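Putative type VI secretion protein (Escherichia coli, PDB 6SKI) is a type VI secretion effector, probably a phospholipase of the alpha/beta-hydrolase class, that binds the TTR domain of the VgrG spike. Local coordinates at residues Leu368-Pro373 and Phe474-Leu479; Leu372-Leu377 and Ile482-His487. One frame throughout, in Å; residues are numbered along the deposited sequence.

Contact 1: Leu368-Pro373 and Phe474-Leu479; sequences LKHILP and FTEEEL
The imidazole of H370 lies between two aliphatic groups, with L479 CB over one face, K369 CG on the opposite face and the carboxylate oxygen E476 OE2 in plane at its edge. L479 CB stands 3.5 Å from the ring centroid and 10° off the normal, a CH-pi contact placed squarely over the centre. The branch of the same leucine continues along the ring, and its CD1 meets H370 NE2 at 3.4 Å. K369 CG is the more distant cover, 4.2 Å above the plane. At the edge, E476 OE2 approaches H370 CE1 to 3.3 Å, the carboxylate being turned 49° from the ring. A bend at chi2 (-88°) brings the E476 carboxylate to the loop. The same OE2 makes only a long salt bridge to K369 NZ, 3.8 Å; the lysine chain crosses that of E476 at about a right angle, its CE lying closer to OE2 than NZ does. At the root of the histidine side chain, H370 CB lies 3.4 Å from L479 O. The partners of the histidine are thus residues of the first turn of helix 476-483, met by the loop that joins helix 350-362 to strand 376-386. T475 is the N-cap of that helix, and its backbone N is bonded to E478 OE1; K457 gives this oxygen a salt bridge as well. On this largely exposed surface, E476 brings negative charge to both the lysine and the C-H edge of the imidazole, which would be expected to favour a protonated H370 somewhat, while K369 nearby would oppose it; the grip itself is mostly van der Waals.

Contact 2: Leu372-Leu377 and Ile482-His487; sequences LPHGKL and IGKYTH
The backbones come nearest at H374 and K484, whose CA atoms are 6.2 Å apart where the turn leading into strand 376-386 meets the last part of helix 476-483. With CG beside its own backbone N (chi1 -59°), H374 reaches across and lays its ring against the peptide between G483 and K484. K484 N sits 3.3 Å above the ring plane, offset toward the rim; it is near NE2, but the angle is too poor for a hydrogen bond. G483 O meets CD2 obliquely at 3.3 Å. G483 has no side chain between its backbone and the imidazole, so the ring can settle directly on the helix. The histidine occupies the third position of a type I beta turn, L372-G375, with P373 at the second and G375 N bonded to L372 O. Beyond this turn the chain becomes an outermost strand, as counted within this chain, of a three-stranded antiparallel sheet, where K376 pairs through its backbone with E408 of strand 398-409. The side chain of K484 crosses that of H374 at about a right angle. Its CG touches CE1 at 3.3 Å, and the bend at chi4 (40°) turns NZ back to the same carbon at the same distance. K484 also touches E450, while Y480, one turn earlier, meets the H374 ring with planes about 40° apart.

How the contacts relate
Contacts 1 and 2 are successive steps of one interface, their centres about 8 Å apart: L372 and P373 belong to both loop segments, and helix 476-483 serves both. H370 and H374, four residues apart, meet L479 and G483, also four apart, so loop and helix advance together. Between the contacts, I371 CG1 packs on T486 CG2 at 3.5 Å, and F474 CG lies 3.7 Å from I482 CD1. Neither contact includes a residue of the possible Ser-His-Asp triad S197, H310 and D245. However, F474 and L479 of contact 1 touch P307, and H487 N is hydrogen-bonded to D312, so segments 474-479 and 482-487 touch residues close in sequence to H310.

Contact 1: Leu368-Pro373 and Phe474-Leu479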
loop_
_atom_site.group_PDB
_atom_site.type_symbol
_atom_site.label_atom_id
_atom_site.label_comp_id
_atom_site.label_asym_id
_atom_site.label_seq_id
_atom_site.Cartn_x
_atom_site.Cartn_y
_atom_site.Cartn_z
ATOM N N LEU A 368 -8.182 -15.496 -18.378
ATOM C CA LEU A 368 -8.023 -14.458 -19.384
ATOM C C LEU A 368 -9.198 -14.416 -20.351
ATOM O O LEU A 368 -9.077 -13.865 -21.448
ATOM C CB LEU A 368 -6.716 -14.666 -20.143
ATOM C CG LEU A 368 -5.451 -14.623 -19.290
ATOM C CD1 LEU A 368 -4.264 -15.164 -20.065
ATOM C CD2 LEU A 368 -5.183 -13.208 -18.814
ATOM N N LYS A 369 -10.335 -14.994 -19.959
ATOM C CA LYS A 369 -11.482 -15.090 -20.855
ATOM C C LYS A 369 -11.969 -13.723 -21.308
ATOM O O LYS A 369 -12.441 -13.575 -22.439
ATOM C CB LYS A 369 -12.614 -15.846 -20.162
ATOM C CG LYS A 369 -13.830 -16.080 -21.031
ATOM C CD LYS A 369 -14.998 -16.581 -20.205
ATOM C CE LYS A 369 -16.136 -17.044 -21.095
ATOM N NZ LYS A 369 -16.368 -16.108 -22.228
ATOM N N HIS A 370 -11.864 -12.715 -20.446
ATOM C CA HIS A 370 -12.415 -11.399 -20.723
ATOM C C HIS A 370 -11.355 -10.365 -21.059
ATOM O O HIS A 370 -11.705 -9.249 -21.448
ATOM C CB HIS A 370 -13.237 -10.924 -19.523
ATOM C CG HIS A 370 -14.318 -11.879 -19.124
ATOM N ND1 HIS A 370 -15.431 -12.109 -19.902
ATOM C CD2 HIS A 370 -14.446 -12.677 -18.039
ATOM C CE1 HIS A 370 -16.203 -13.002 -19.310
ATOM N NE2 HIS A 370 -15.629 -13.362 -18.177
ATOM N N ILE A 371 -10.075 -10.710 -20.934
ATOM C CA ILE A 371 -8.994 -9.783 -21.240
ATOM C C ILE A 371 -8.463 -9.981 -22.654
ATOM O O ILE A 371 -8.060 -8.998 -23.296
ATOM C CB ILE A 371 -7.853 -9.936 -20.213
ATOM C CG1 ILE A 371 -8.326 -9.514 -18.824
ATOM C CG2 ILE A 371 -6.641 -9.117 -20.603
ATOM C CD1 ILE A 371 -7.879 -10.442 -17.719
ATOM N N LEU A 372 -8.494 -11.200 -23.171
ATOM C CA LEU A 372 -7.958 -11.544 -24.479
ATOM C C LEU A 372 -8.804 -11.014 -25.633
ATOM O O LEU A 372 -8.238 -10.630 -26.664
ATOM C CB LEU A 372 -7.810 -13.060 -24.595
ATOM C CG LEU A 372 -6.764 -13.664 -23.662
ATOM C CD1 LEU A 372 -6.557 -15.129 -23.980
ATOM C CD2 LEU A 372 -5.456 -12.901 -23.737
ATOM N N PRO A 373 -10.141 -10.986 -25.538
ATOM C CA PRO A 373 -10.931 -10.449 -26.656
ATOM C C PRO A 373 -10.696 -8.977 -26.939
ATOM O O PRO A 373 -11.215 -8.475 -27.943
ATOM C CB PRO A 373 -12.370 -10.696 -26.198
ATOM C CG PRO A 373 -12.249 -11.922 -25.395
ATOM C CD PRO A 373 -11.038 -11.639 -24.567
ATOM N N PHE A 474 -21.194 -10.292 -11.759
ATOM C CA PHE A 474 -21.269 -9.651 -13.060
ATOM C C PHE A 474 -21.494 -10.701 -14.137
ATOM O O PHE A 474 -20.831 -11.741 -14.157
ATOM C CB PHE A 474 -19.982 -8.878 -13.347
ATOM C CG PHE A 474 -19.862 -7.589 -12.590
ATOM C CD1 PHE A 474 -20.741 -6.549 -12.818
ATOM C CD2 PHE A 474 -18.859 -7.414 -11.657
ATOM C CE1 PHE A 474 -20.624 -5.368 -12.125
ATOM C CE2 PHE A 474 -18.741 -6.235 -10.964
ATOM C CZ PHE A 474 -19.624 -5.212 -11.198
ATOM N N THR A 475 -22.438 -10.429 -15.034
ATOM C CA THR A 475 -22.675 -11.344 -16.136
ATOM C C THR A 475 -21.498 -11.300 -17.109
ATOM O O THR A 475 -20.615 -10.444 -17.024
ATOM C CB THR A 475 -23.980 -11.002 -16.851
ATOM O OG1 THR A 475 -23.959 -9.632 -17.263
ATOM C CG2 THR A 475 -25.161 -11.221 -15.926
ATOM N N GLU A 476 -21.487 -12.250 -18.046
ATOM C CA GLU A 476 -20.342 -12.371 -18.942
ATOM C C GLU A 476 -20.258 -11.195 -19.906
ATOM O O GLU A 476 -19.161 -10.792 -20.303
ATOM C CB GLU A 476 -20.393 -13.701 -19.687
ATOM C CG GLU A 476 -20.584 -14.878 -18.754
ATOM C CD GLU A 476 -19.266 -15.424 -18.238
ATOM O OE1 GLU A 476 -19.188 -15.751 -17.034
ATOM O OE2 GLU A 476 -18.308 -15.521 -19.033
ATOM N N GLU A 477 -21.401 -10.632 -20.298
ATOM C CA GLU A 477 -21.372 -9.393 -21.069
ATOM C C GLU A 477 -20.786 -8.261 -20.239
ATOM O O GLU A 477 -19.939 -7.489 -20.713
ATOM C CB GLU A 477 -22.781 -9.024 -21.535
ATOM C CG GLU A 477 -23.565 -10.154 -22.186
ATOM C CD GLU A 477 -24.208 -11.089 -21.175
ATOM O OE1 GLU A 477 -23.471 -11.726 -20.393
ATOM O OE2 GLU A 477 -25.454 -11.183 -21.159
ATOM N N GLU A 478 -21.224 -8.158 -18.986
ATOM C CA GLU A 478 -20.671 -7.170 -18.079
ATOM C C GLU A 478 -19.203 -7.443 -17.804
ATOM O O GLU A 478 -18.408 -6.506 -17.708
ATOM C CB GLU A 478 -21.471 -7.168 -16.781
ATOM C CG GLU A 478 -22.888 -6.664 -16.948
ATOM C CD GLU A 478 -23.683 -6.746 -15.668
ATOM O OE1 GLU A 478 -23.337 -7.583 -14.810
ATOM O OE2 GLU A 478 -24.654 -5.978 -15.519
ATOM N N LEU A 479 -18.818 -8.715 -17.717
ATOM C CA LEU A 479 -17.420 -9.049 -17.495
ATOM C C LEU A 479 -16.561 -8.762 -18.714
ATOM O O LEU A 479 -15.380 -8.458 -18.562
ATOM C CB LEU A 479 -17.290 -10.521 -17.108
ATOM C CG LEU A 479 -17.531 -10.832 -15.634
ATOM C CD1 LEU A 479 -17.200 -12.278 -15.339
ATOM C CD2 LEU A 479 -16.715 -9.903 -14.759
#

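Contact 2: Leu372-Leu377 and Ile482-His487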
loop_
_atom_site.group_PDB
_atom_site.type_symbol
_atom_site.label_atom_id
_atom_site.label_comp_id
_atom_site.label_asym_id
_atom_site.label_seq_id
_atom_site.Cartn_x
_atom_site.Cartn_y
_atom_site.Cartn_z
ATOM N N LEU A 372 -8.494 -11.200 -23.171
ATOM C CA LEU A 372 -7.958 -11.544 -24.479
ATOM C C LEU A 372 -8.804 -11.014 -25.633
ATOM O O LEU A 372 -8.238 -10.630 -26.664
ATOM C CB LEU A 372 -7.810 -13.060 -24.595
ATOM C CG LEU A 372 -6.764 -13.664 -23.662
ATOM C CD1 LEU A 372 -6.557 -15.129 -23.980
ATOM C CD2 LEU A 372 -5.456 -12.901 -23.737
ATOM N N PRO A 373 -10.141 -10.986 -25.538
ATOM C CA PRO A 373 -10.931 -10.449 -26.656
ATOM C C PRO A 373 -10.696 -8.977 -26.939
ATOM O O PRO A 373 -11.215 -8.475 -27.943
ATOM C CB PRO A 373 -12.370 -10.696 -26.198
ATOM C CG PRO A 373 -12.249 -11.922 -25.395
ATOM C CD PRO A 373 -11.038 -11.639 -24.567
ATOM N N HIS A 374 -9.937 -8.271 -26.105
ATOM C CA HIS A 374 -9.707 -6.845 -26.284
ATOM C C HIS A 374 -8.306 -6.550 -26.797
ATOM O O HIS A 374 -7.908 -5.385 -26.867
ATOM C CB HIS A 374 -9.972 -6.112 -24.971
ATOM C CG HIS A 374 -11.366 -6.295 -24.464
ATOM N ND1 HIS A 374 -12.455 -5.687 -25.045
ATOM C CD2 HIS A 374 -11.851 -7.037 -23.442
ATOM C CE1 HIS A 374 -13.551 -6.045 -24.403
ATOM N NE2 HIS A 374 -13.212 -6.859 -23.420
ATOM N N GLY A 375 -7.559 -7.585 -27.169
ATOM C CA GLY A 375 -6.257 -7.458 -27.784
ATOM C C GLY A 375 -6.062 -8.639 -28.707
ATOM O O GLY A 375 -6.922 -9.515 -28.808
ATOM N N LYS A 376 -4.927 -8.659 -29.394
ATOM C CA LYS A 376 -4.606 -9.738 -30.317
ATOM C C LYS A 376 -3.621 -10.694 -29.653
ATOM O O LYS A 376 -2.580 -10.269 -29.137
ATOM C CB LYS A 376 -4.062 -9.191 -31.637
ATOM C CG LYS A 376 -2.774 -8.396 -31.541
ATOM C CD LYS A 376 -2.237 -8.047 -32.920
ATOM C CE LYS A 376 -2.202 -9.267 -33.826
ATOM N NZ LYS A 376 -0.952 -9.330 -34.631
ATOM N N LEU A 377 -3.978 -11.975 -29.634
ATOM C CA LEU A 377 -3.139 -13.035 -29.091
ATOM C C LEU A 377 -2.549 -13.830 -30.248
ATOM O O LEU A 377 -3.288 -14.367 -31.079
ATOM C CB LEU A 377 -3.944 -13.943 -28.163
ATOM C CG LEU A 377 -3.149 -14.934 -27.320
ATOM C CD1 LEU A 377 -2.286 -14.198 -26.321
ATOM C CD2 LEU A 377 -4.082 -15.894 -26.615
ATOM N N ILE A 482 -16.081 -5.029 -18.598
ATOM C CA ILE A 482 -15.056 -4.778 -17.593
ATOM C C ILE A 482 -13.695 -5.231 -18.101
ATOM O O ILE A 482 -12.667 -4.639 -17.752
ATOM C CB ILE A 482 -15.425 -5.470 -16.270
ATOM C CG1 ILE A 482 -16.702 -4.868 -15.691
ATOM C CG2 ILE A 482 -14.304 -5.336 -15.257
ATOM C CD1 ILE A 482 -17.357 -5.740 -14.654
ATOM N N GLY A 483 -13.662 -6.256 -18.951
ATOM C CA GLY A 483 -12.419 -6.699 -19.543
ATOM C C GLY A 483 -11.779 -5.668 -20.431
ATOM O O GLY A 483 -10.573 -5.746 -20.682
ATOM N N LYS A 484 -12.557 -4.697 -20.915
ATOM C CA LYS A 484 -11.924 -3.549 -21.559
ATOM C C LYS A 484 -10.999 -2.803 -20.604
ATOM O O LYS A 484 -10.032 -2.178 -21.047
ATOM C CB LYS A 484 -12.964 -2.571 -22.102
ATOM C CG LYS A 484 -14.071 -3.179 -22.922
ATOM C CD LYS A 484 -15.006 -2.104 -23.446
ATOM C CE LYS A 484 -15.752 -2.575 -24.685
ATOM N NZ LYS A 484 -16.177 -3.999 -24.578
ATOM N N TYR A 485 -11.275 -2.856 -19.302
ATOM C CA TYR A 485 -10.631 -1.983 -18.332
ATOM C C TYR A 485 -9.672 -2.700 -17.394
ATOM O O TYR A 485 -8.981 -2.033 -16.620
ATOM C CB TYR A 485 -11.695 -1.253 -17.505
ATOM C CG TYR A 485 -12.608 -0.381 -18.326
ATOM C CD1 TYR A 485 -13.693 -0.915 -18.996
ATOM C CD2 TYR A 485 -12.393 0.982 -18.416
ATOM C CE1 TYR A 485 -14.525 -0.124 -19.746
ATOM C CE2 TYR A 485 -13.219 1.782 -19.166
ATOM C CZ TYR A 485 -14.285 1.226 -19.826
ATOM O OH TYR A 485 -15.117 2.023 -20.571
ATOM N N THR A 486 -9.608 -4.025 -17.431
ATOM C CA THR A 486 -8.670 -4.762 -16.598
ATOM C C THR A 486 -7.383 -5.015 -17.370
ATOM O O THR A 486 -7.415 -5.400 -18.541
ATOM C CB THR A 486 -9.270 -6.081 -16.111
ATOM O OG1 THR A 486 -8.231 -6.916 -15.584
ATOM C CG2 THR A 486 -9.954 -6.801 -17.223
ATOM N N HIS A 487 -6.255 -4.792 -16.708
ATOM C CA HIS A 487 -4.945 -4.967 -17.311
ATOM C C HIS A 487 -4.458 -6.386 -17.069
ATOM O O HIS A 487 -4.737 -6.980 -16.026
ATOM C CB HIS A 487 -3.934 -3.977 -16.732
ATOM C CG HIS A 487 -4.294 -2.542 -16.947
ATOM N ND1 HIS A 487 -3.449 -1.650 -17.568
ATOM C CD2 HIS A 487 -5.402 -1.839 -16.616
ATOM C CE1 HIS A 487 -4.021 -0.460 -17.611
ATOM N NE2 HIS A 487 -5.209 -0.549 -17.042
#